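Ton_1535 (Thermococcus onnurineus, PDB 3ZPJ) is of unknown function but folds as an all-helical alpha-solenoid interrupted by a left-handed helical turn; alpha-solenoids in general often bind other proteins. Local coordinates at residues D28-V40 against I53-L67. Sequence-based numbering, arbitrary orientation.
Sequences DPIEQVQVLTKIV and IPSIMEDAMYIAKKL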
loop_
_atom_site.group_PDB
_atom_site.type_symbol
_atom_site.label_atom_id
_atom_site.label_comp_id
_atom_site.label_asym_id
_atom_site.label_seq_id
_atom_site.Cartn_x
_atom_site.Cartn_y
_atom_site.Cartn_z
ATOM N N ASP A 28 1.399 -29.375 12.185
ATOM C CA ASP A 28 0.283 -28.788 11.478
ATOM C C ASP A 28 0.463 -28.825 9.958
ATOM O O ASP A 28 1.513 -28.436 9.451
ATOM C CB ASP A 28 0.116 -27.354 11.936
ATOM C CG ASP A 28 -1.208 -26.782 11.545
ATOM O OD1 ASP A 28 -2.241 -27.408 11.871
ATOM O OD2 ASP A 28 -1.213 -25.704 10.920
ATOM N N PRO A 29 -0.559 -29.313 9.238
ATOM C CA PRO A 29 -0.697 -29.355 7.771
ATOM C C PRO A 29 -0.614 -27.991 7.118
ATOM O O PRO A 29 0.119 -27.801 6.139
ATOM C CB PRO A 29 -2.109 -29.913 7.580
ATOM C CG PRO A 29 -2.261 -30.840 8.727
ATOM C CD PRO A 29 -1.563 -30.167 9.895
ATOM N N ILE A 30 -1.384 -27.049 7.641
ATOM C CA ILE A 30 -1.308 -25.688 7.154
ATOM C C ILE A 30 0.122 -25.160 7.270
ATOM O O ILE A 30 0.631 -24.515 6.356
ATOM C CB ILE A 30 -2.305 -24.788 7.882
ATOM C CG1 ILE A 30 -3.697 -25.015 7.301
ATOM C CG2 ILE A 30 -1.923 -23.318 7.736
ATOM C CD1 ILE A 30 -4.782 -24.433 8.137
ATOM N N GLU A 31 0.785 -25.484 8.372
ATOM C CA GLU A 31 2.173 -25.096 8.552
ATOM C C GLU A 31 3.080 -25.793 7.525
ATOM O O GLU A 31 3.985 -25.178 6.970
ATOM C CB GLU A 31 2.620 -25.391 9.982
ATOM C CG GLU A 31 3.936 -24.744 10.365
ATOM C CD GLU A 31 3.850 -23.234 10.426
ATOM O OE1 GLU A 31 2.719 -22.699 10.488
ATOM O OE2 GLU A 31 4.918 -22.586 10.412
ATOM N N GLN A 32 2.817 -27.066 7.248
ATOM C CA GLN A 32 3.553 -27.769 6.191
ATOM C C GLN A 32 3.403 -27.068 4.841
ATOM O O GLN A 32 4.335 -27.032 4.055
ATOM C CB GLN A 32 3.089 -29.224 6.076
ATOM C CG GLN A 32 3.405 -30.063 7.295
ATOM C CD GLN A 32 2.956 -31.492 7.130
ATOM O OE1 GLN A 32 2.146 -31.789 6.259
ATOM N NE2 GLN A 32 3.478 -32.389 7.960
ATOM N N VAL A 33 2.228 -26.498 4.592
ATOM C CA VAL A 33 1.926 -25.901 3.308
ATOM C C VAL A 33 2.590 -24.537 3.183
ATOM O O VAL A 33 3.126 -24.204 2.124
ATOM C CB VAL A 33 0.398 -25.796 3.093
ATOM C CG1 VAL A 33 0.076 -25.068 1.803
ATOM C CG2 VAL A 33 -0.199 -27.165 3.064
ATOM N N GLN A 34 2.522 -23.760 4.267
ATOM C CA GLN A 34 3.305 -22.542 4.446
ATOM C C GLN A 34 4.777 -22.769 4.135
ATOM O O GLN A 34 5.395 -22.015 3.391
ATOM C CB GLN A 34 3.221 -22.062 5.901
ATOM C CG GLN A 34 1.873 -21.545 6.337
ATOM C CD GLN A 34 1.633 -20.126 5.883
ATOM O OE1 GLN A 34 2.297 -19.637 4.963
ATOM N NE2 GLN A 34 0.683 -19.446 6.531
ATOM N N VAL A 35 5.350 -23.800 4.735
ATOM C CA VAL A 35 6.764 -24.036 4.554
ATOM C C VAL A 35 7.025 -24.402 3.104
ATOM O O VAL A 35 7.890 -23.806 2.450
ATOM C CB VAL A 35 7.268 -25.129 5.499
ATOM C CG1 VAL A 35 8.693 -25.520 5.155
ATOM C CG2 VAL A 35 7.185 -24.637 6.926
ATOM N N LEU A 36 6.262 -25.368 2.596
ATOM C CA LEU A 36 6.481 -25.859 1.242
ATOM C C LEU A 36 6.439 -24.701 0.256
ATOM O O LEU A 36 7.347 -24.537 -0.563
ATOM C CB LEU A 36 5.465 -26.939 0.874
ATOM C CG LEU A 36 5.629 -28.272 1.610
ATOM C CD1 LEU A 36 4.376 -29.126 1.474
ATOM C CD2 LEU A 36 6.836 -29.031 1.095
ATOM N N THR A 37 5.414 -23.864 0.374
ATOM C CA THR A 37 5.235 -22.780 -0.583
ATOM C C THR A 37 6.290 -21.673 -0.472
ATOM O O THR A 37 6.616 -21.032 -1.464
ATOM C CB THR A 37 3.800 -22.196 -0.546
ATOM O OG1 THR A 37 3.448 -21.851 0.789
ATOM C CG2 THR A 37 2.800 -23.210 -1.064
ATOM N N LYS A 38 6.823 -21.472 0.730
ATOM C CA LYS A 38 7.843 -20.454 0.986
ATOM C C LYS A 38 9.184 -20.876 0.402
ATOM O O LYS A 38 10.006 -20.044 0.026
ATOM C CB LYS A 38 7.983 -20.235 2.492
ATOM C CG LYS A 38 8.614 -18.913 2.903
ATOM C CD LYS A 38 8.442 -18.696 4.407
ATOM C CE LYS A 38 6.967 -18.801 4.805
ATOM N NZ LYS A 38 6.752 -18.794 6.276
ATOM N N ILE A 39 9.412 -22.180 0.355
ATOM C CA ILE A 39 10.559 -22.722 -0.347
ATOM C C ILE A 39 10.471 -22.466 -1.852
ATOM O O ILE A 39 11.434 -22.026 -2.477
ATOM C CB ILE A 39 10.664 -24.217 -0.111
ATOM C CG1 ILE A 39 11.020 -24.476 1.353
ATOM C CG2 ILE A 39 11.686 -24.833 -1.065
ATOM C CD1 ILE A 39 11.424 -25.893 1.625
ATOM N N VAL A 40 9.311 -22.759 -2.428
ATOM C CA VAL A 40 9.066 -22.518 -3.846
ATOM C C VAL A 40 9.260 -21.053 -4.200
ATOM O O VAL A 40 9.914 -20.724 -5.184
ATOM C CB VAL A 40 7.633 -22.932 -4.248
ATOM C CG1 VAL A 40 7.207 -22.233 -5.547
ATOM C CG2 VAL A 40 7.540 -24.448 -4.389
ATOM N N ILE A 53 10.326 -26.942 -8.211
ATOM C CA ILE A 53 9.022 -26.295 -8.002
ATOM C C ILE A 53 7.757 -27.146 -8.269
ATOM O O ILE A 53 6.821 -27.134 -7.453
ATOM C CB ILE A 53 8.953 -24.924 -8.732
ATOM C CG1 ILE A 53 9.990 -23.970 -8.117
ATOM C CG2 ILE A 53 7.536 -24.326 -8.678
ATOM C CD1 ILE A 53 9.954 -22.545 -8.652
ATOM N N PRO A 54 7.719 -27.884 -9.396
ATOM C CA PRO A 54 6.521 -28.686 -9.652
ATOM C C PRO A 54 6.309 -29.770 -8.604
ATOM O O PRO A 54 5.172 -29.972 -8.167
ATOM C CB PRO A 54 6.820 -29.322 -11.019
ATOM C CG PRO A 54 7.749 -28.370 -11.674
ATOM C CD PRO A 54 8.643 -27.929 -10.544
ATOM N N SER A 55 7.382 -30.453 -8.215
ATOM C CA SER A 55 7.281 -31.527 -7.232
ATOM C C SER A 55 6.827 -31.035 -5.850
ATOM O O SER A 55 6.069 -31.714 -5.150
ATOM C CB SER A 55 8.609 -32.260 -7.106
ATOM O OG SER A 55 8.513 -33.258 -6.108
ATOM N N ILE A 56 7.300 -29.860 -5.460
ATOM C CA ILE A 56 6.931 -29.290 -4.181
ATOM C C ILE A 56 5.467 -28.845 -4.165
ATOM O O ILE A 56 4.745 -29.093 -3.191
ATOM C CB ILE A 56 7.796 -28.068 -3.844
ATOM C CG1 ILE A 56 9.278 -28.434 -3.847
ATOM C CG2 ILE A 56 7.399 -27.509 -2.496
ATOM C CD1 ILE A 56 10.187 -27.241 -3.600
ATOM N N MET A 57 5.041 -28.167 -5.228
ATOM C CA MET A 57 3.649 -27.726 -5.338
ATOM C C MET A 57 2.692 -28.926 -5.300
ATOM O O MET A 57 1.641 -28.874 -4.653
ATOM C CB MET A 57 3.433 -26.892 -6.602
ATOM C CG MET A 57 4.021 -25.487 -6.537
ATOM S SD MET A 57 3.477 -24.477 -5.156
ATOM C CE MET A 57 3.755 -22.881 -5.860
ATOM N N GLU A 58 3.067 -30.011 -5.975
ATOM C CA GLU A 58 2.330 -31.272 -5.869
ATOM C C GLU A 58 2.194 -31.744 -4.418
ATOM O O GLU A 58 1.149 -32.253 -4.025
ATOM C CB GLU A 58 2.998 -32.382 -6.687
ATOM C CG GLU A 58 2.804 -32.314 -8.190
ATOM C CD GLU A 58 3.545 -33.451 -8.906
ATOM O OE1 GLU A 58 4.465 -34.048 -8.297
ATOM O OE2 GLU A 58 3.205 -33.756 -10.071
ATOM N N ASP A 59 3.257 -31.604 -3.632
ATOM C CA ASP A 59 3.222 -32.061 -2.245
ATOM C C ASP A 59 2.291 -31.198 -1.413
ATOM O O ASP A 59 1.515 -31.699 -0.590
ATOM C CB ASP A 59 4.613 -32.042 -1.638
ATOM C CG ASP A 59 5.501 -33.095 -2.217
ATOM O OD1 ASP A 59 4.976 -34.035 -2.856
ATOM O OD2 ASP A 59 6.726 -32.979 -2.029
ATOM N N ALA A 60 2.377 -29.894 -1.653
ATOM C CA ALA A 60 1.518 -28.927 -1.001
ATOM C C ALA A 60 0.071 -29.171 -1.409
ATOM O O ALA A 60 -0.815 -29.227 -0.555
ATOM C CB ALA A 60 1.962 -27.494 -1.338
ATOM N N MET A 61 -0.162 -29.345 -2.710
ATOM C CA MET A 61 -1.505 -29.633 -3.214
ATOM C C MET A 61 -2.049 -30.916 -2.598
ATOM O O MET A 61 -3.230 -31.020 -2.309
ATOM C CB MET A 61 -1.518 -29.742 -4.745
ATOM C CG MET A 61 -1.432 -28.405 -5.479
ATOM S SD MET A 61 -1.101 -28.572 -7.249
ATOM C CE MET A 61 -1.115 -26.858 -7.686
ATOM N N TYR A 62 -1.184 -31.897 -2.402
ATOM C CA TYR A 62 -1.610 -33.180 -1.839
ATOM C C TYR A 62 -2.034 -33.014 -0.382
ATOM O O TYR A 62 -3.033 -33.577 0.051
ATOM C CB TYR A 62 -0.475 -34.195 -1.944
ATOM C CG TYR A 62 -0.693 -35.496 -1.198
ATOM C CD1 TYR A 62 -1.748 -36.338 -1.519
ATOM C CD2 TYR A 62 0.186 -35.900 -0.203
ATOM C CE1 TYR A 62 -1.937 -37.539 -0.850
ATOM C CE2 TYR A 62 0.012 -37.101 0.466
ATOM C CZ TYR A 62 -1.052 -37.915 0.139
ATOM O OH TYR A 62 -1.239 -39.106 0.806
ATOM N N ILE A 63 -1.264 -32.234 0.367
ATOM C CA ILE A 63 -1.589 -31.979 1.762
ATOM C C ILE A 63 -2.942 -31.267 1.896
ATOM O O ILE A 63 -3.766 -31.629 2.739
ATOM C CB ILE A 63 -0.461 -31.199 2.449
ATOM C CG1 ILE A 63 0.789 -32.079 2.519
ATOM C CG2 ILE A 63 -0.883 -30.750 3.834
ATOM C CD1 ILE A 63 2.004 -31.407 3.081
ATOM N N ALA A 64 -3.191 -30.297 1.023
ATOM C CA ALA A 64 -4.456 -29.562 1.036
ATOM C C ALA A 64 -5.633 -30.473 0.679
ATOM O O ALA A 64 -6.735 -30.329 1.214
ATOM C CB ALA A 64 -4.395 -28.384 0.083
ATOM N N LYS A 65 -5.392 -31.410 -0.230
ATOM C CA LYS A 65 -6.436 -32.317 -0.673
ATOM C C LYS A 65 -6.873 -33.246 0.473
ATOM O O LYS A 65 -8.047 -33.594 0.583
ATOM C CB LYS A 65 -5.976 -33.095 -1.919
ATOM C CG LYS A 65 -6.648 -34.461 -2.117
ATOM C CD LYS A 65 -7.784 -34.445 -3.132
ATOM C CE LYS A 65 -7.320 -34.793 -4.545
ATOM N NZ LYS A 65 -6.841 -33.575 -5.264
ATOM N N LYS A 66 -5.948 -33.616 1.352
ATOM C CA LYS A 66 -6.294 -34.550 2.425
ATOM C C LYS A 66 -6.978 -33.902 3.633
ATOM O O LYS A 66 -7.465 -34.601 4.517
ATOM C CB LYS A 66 -5.066 -35.334 2.884
ATOM C CG LYS A 66 -4.570 -36.361 1.872
ATOM C CD LYS A 66 -3.553 -37.309 2.511
ATOM C CE LYS A 66 -4.238 -38.485 3.206
ATOM N NZ LYS A 66 -4.997 -39.374 2.261
ATOM N N LEU A 67 -7.046 -32.577 3.651
ATOM C CA LEU A 67 -7.384 -31.843 4.869
ATOM C C LEU A 67 -8.717 -32.146 5.583
ATOM O O LEU A 67 -8.742 -32.246 6.817
ATOM C CB LEU A 67 -7.235 -30.344 4.634
ATOM C CG LEU A 67 -5.849 -29.808 4.988
ATOM C CD1 LEU A 67 -5.798 -28.300 4.822
ATOM C CD2 LEU A 67 -5.500 -30.198 6.408
#
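Helix segment 29-40 packs antiparallel against 53-66, the segment axes 9.2 Å apart at closest approach and crossing at -163°, as a helical hairpin of the N-terminal part of the alpha-solenoid. The backbones come nearest where Val33 faces Ala60, whose bare methyl allows a CA–CA distance of 5.3 Å. Two knobs-into-holes interlock beside this point. Leu36 enters the hole formed by Ile56, Asp59, Ala60 and Ile63, its CD1 lying 3.7 Å from Ile63 CD1. In return Ile63 fills the space between Pro29, Gln32, Val33 and Leu36: its CG2, anti to the backbone N, meets Val33 CG2 at 3.7 Å, while the other branch carries CD1 across the Gln32 side chain at about a right angle, close to OE1. The Gln32 amide is held by NE2 bonding to Ile26 O. With Ile63 cut back to alanine, the pocket between Val33 and Leu36 would probably be left with a gap and the Gln32 chain less firmly packed. Just past 53-66, Leu67 CD2 rests 3.6 Å from Pro29 CB. Toward the hairpin's connection, Val40 CG2 lies against Ile56 CG2 (3.6 Å), the two side chains running in opposite directions, while CG1 meets Ile53 CG2. Met57 bends at chi2 (-55°), bringing its CE to 3.5 Å from Val40 CG1. Helix 16-22 adds Leu20 against Leu36, Ile39 and Ile56, and helix 70-86 touches Thr37 and Met57. No hydrogen bond joins the two segments; Thr37 turns its hydroxyl back on its own helix, Thr37 OG1 donating to Val33 O at 2.7 Å.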